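Local coordinates for leucyl-tRNA synthetase subunit alpha (Aquifex aeolicus, PDB 3O0A), which charges tRNA with leucine, its CP1 hydrolytic domain, the fragment here, probably hydrolysing mischarged tRNA, at residues T49-T54 with N185-D190. Sequence-based numbering, arbitrary orientation.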
loop_
_atom_site.group_PDB
_atom_site.type_symbol
_atom_site.label_atom_id
_atom_site.label_comp_id
_atom_site.label_asym_id
_atom_site.label_seq_id
_atom_site.Cartn_x
_atom_site.Cartn_y
_atom_site.Cartn_z
ATOM N N THR A 49 -9.811 -0.072 7.609
ATOM C CA THR A 49 -9.570 -1.182 6.680
ATOM C C THR A 49 -8.104 -1.651 6.636
ATOM O O THR A 49 -7.741 -2.493 5.798
ATOM C CB THR A 49 -10.029 -0.835 5.241
ATOM O OG1 THR A 49 -9.187 0.181 4.675
ATOM C CG2 THR A 49 -11.498 -0.369 5.234
ATOM N N VAL A 50 -7.272 -1.125 7.536
ATOM C CA VAL A 50 -5.821 -1.359 7.452
ATOM C C VAL A 50 -5.459 -2.857 7.511
ATOM O O VAL A 50 -4.501 -3.303 6.871
ATOM C CB VAL A 50 -5.037 -0.535 8.517
ATOM C CG1 VAL A 50 -5.343 -1.035 9.925
ATOM C CG2 VAL A 50 -3.492 -0.571 8.226
ATOM N N PHE A 51 -6.234 -3.641 8.263
ATOM C CA PHE A 51 -5.943 -5.074 8.348
ATOM C C PHE A 51 -6.215 -5.776 7.019
ATOM O O PHE A 51 -5.765 -6.903 6.806
ATOM C CB PHE A 51 -6.730 -5.738 9.481
ATOM C CG PHE A 51 -6.223 -5.388 10.858
ATOM C CD1 PHE A 51 -6.607 -4.200 11.475
ATOM C CD2 PHE A 51 -5.371 -6.264 11.546
ATOM C CE1 PHE A 51 -6.144 -3.866 12.764
ATOM C CE2 PHE A 51 -4.907 -5.953 12.840
ATOM C CZ PHE A 51 -5.291 -4.744 13.450
ATOM N N GLY A 52 -6.942 -5.100 6.132
ATOM C CA GLY A 52 -7.323 -5.667 4.839
ATOM C C GLY A 52 -6.393 -5.278 3.712
ATOM O O GLY A 52 -6.640 -5.625 2.558
ATOM N N ALA A 53 -5.313 -4.570 4.043
ATOM C CA ALA A 53 -4.333 -4.184 3.028
ATOM C C ALA A 53 -3.594 -5.421 2.543
ATOM O O ALA A 53 -2.968 -6.130 3.332
ATOM C CB ALA A 53 -3.358 -3.112 3.567
ATOM N N THR A 54 -3.709 -5.705 1.249
ATOM C CA THR A 54 -3.045 -6.885 0.676
ATOM C C THR A 54 -1.923 -6.525 -0.292
ATOM O O THR A 54 -1.228 -7.416 -0.816
ATOM C CB THR A 54 -4.054 -7.825 -0.009
ATOM O OG1 THR A 54 -4.688 -7.142 -1.093
ATOM C CG2 THR A 54 -5.115 -8.292 0.984
ATOM N N ASN A 185 -11.252 -10.148 10.681
ATOM C CA ASN A 185 -9.841 -10.284 10.281
ATOM C C ASN A 185 -8.965 -9.125 10.779
ATOM O O ASN A 185 -7.937 -8.782 10.168
ATOM C CB ASN A 185 -9.713 -10.457 8.755
ATOM C CG ASN A 185 -10.069 -11.860 8.298
ATOM O OD1 ASN A 185 -9.703 -12.838 8.947
ATOM N ND2 ASN A 185 -10.783 -11.966 7.178
ATOM N N SER A 186 -9.378 -8.535 11.896
ATOM C CA SER A 186 -8.739 -7.335 12.406
ATOM C C SER A 186 -8.259 -7.527 13.839
ATOM O O SER A 186 -8.213 -6.579 14.625
ATOM C CB SER A 186 -9.693 -6.146 12.278
ATOM O OG SER A 186 -10.018 -5.908 10.917
ATOM N N ASP A 187 -7.883 -8.763 14.166
ATOM C CA ASP A 187 -7.326 -9.085 15.479
ATOM C C ASP A 187 -8.137 -8.453 16.625
ATOM O O ASP A 187 -9.342 -8.699 16.742
ATOM C CB ASP A 187 -5.842 -8.662 15.538
ATOM C CG ASP A 187 -4.976 -9.404 14.526
ATOM O OD1 ASP A 187 -5.382 -10.487 14.048
ATOM O OD2 ASP A 187 -3.876 -8.898 14.207
ATOM N N GLY A 188 -7.484 -7.621 17.443
ATOM C CA GLY A 188 -8.115 -7.021 18.627
ATOM C C GLY A 188 -9.262 -6.048 18.382
ATOM O O GLY A 188 -9.972 -5.661 19.320
ATOM N N PHE A 189 -9.443 -5.652 17.124
ATOM C CA PHE A 189 -10.506 -4.721 16.742
ATOM C C PHE A 189 -11.728 -5.417 16.144
ATOM O O PHE A 189 -12.682 -4.750 15.757
ATOM C CB PHE A 189 -9.963 -3.674 15.763
ATOM C CG PHE A 189 -8.781 -2.912 16.298
ATOM C CD1 PHE A 189 -8.968 -1.788 17.096
ATOM C CD2 PHE A 189 -7.485 -3.333 16.018
ATOM C CE1 PHE A 189 -7.865 -1.080 17.594
ATOM C CE2 PHE A 189 -6.383 -2.646 16.524
ATOM C CZ PHE A 189 -6.581 -1.513 17.305
ATOM N N ASP A 190 -11.685 -6.747 16.070
ATOM C CA ASP A 190 -12.819 -7.550 15.591
ATOM C C ASP A 190 -14.116 -7.217 16.327
ATOM O O ASP A 190 -14.146 -7.147 17.566
ATOM C CB ASP A 190 -12.526 -9.043 15.758
ATOM C CG ASP A 190 -11.691 -9.609 14.637
ATOM O OD1 ASP A 190 -11.428 -8.879 13.657
ATOM O OD2 ASP A 190 -11.293 -10.793 14.735
HETATM O O HOH W 1 -9.062 -3.542 9.375
#
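Phe51, on a 3-10 turn of the CP1 editing domain, lays one ring face against the backbone of Ser186, in the loop between strand 182-183 and helix 194-207. This is a CH-pi contact: Ser186 CA lies 3.8 Å from the ring centroid, 21° off the normal, and the CB of the same serine packs on Phe51 CD1. With CG anti to its carbonyl carbon, Phe51 sends its ring out from the turn along the loop. There it meets a second aromatic, Phe189, rim to rim at 53° between planes, the closest carbons being Phe51 CE1 and Phe189 CD2 at 3.6 Å. Trp204 of helix 194-207 meets Phe189 edge-to-face and also touches the Phe51 side chain, and so ties the pair to that helix. Replacing Phe51 by an alanine is likely to strip Ser186 CA of the ring face it packs on and leave Phe189 without this aromatic neighbour. Polar atoms border the ring as well: Asp187 OD2 sits at its edge, 3.4 Å from Phe51 CE2, with the carboxylate turned 80° to the ring. The loop is braced from within by Ser186 N, which donates to the syn side of Asp190 OD1 (2.7 Å). Across the contact one water links the segments, accepting from Phe51 N at 3.0 Å and donating to Ser186 OG, a hydroxyl also hydrogen-bonded to Val184 O.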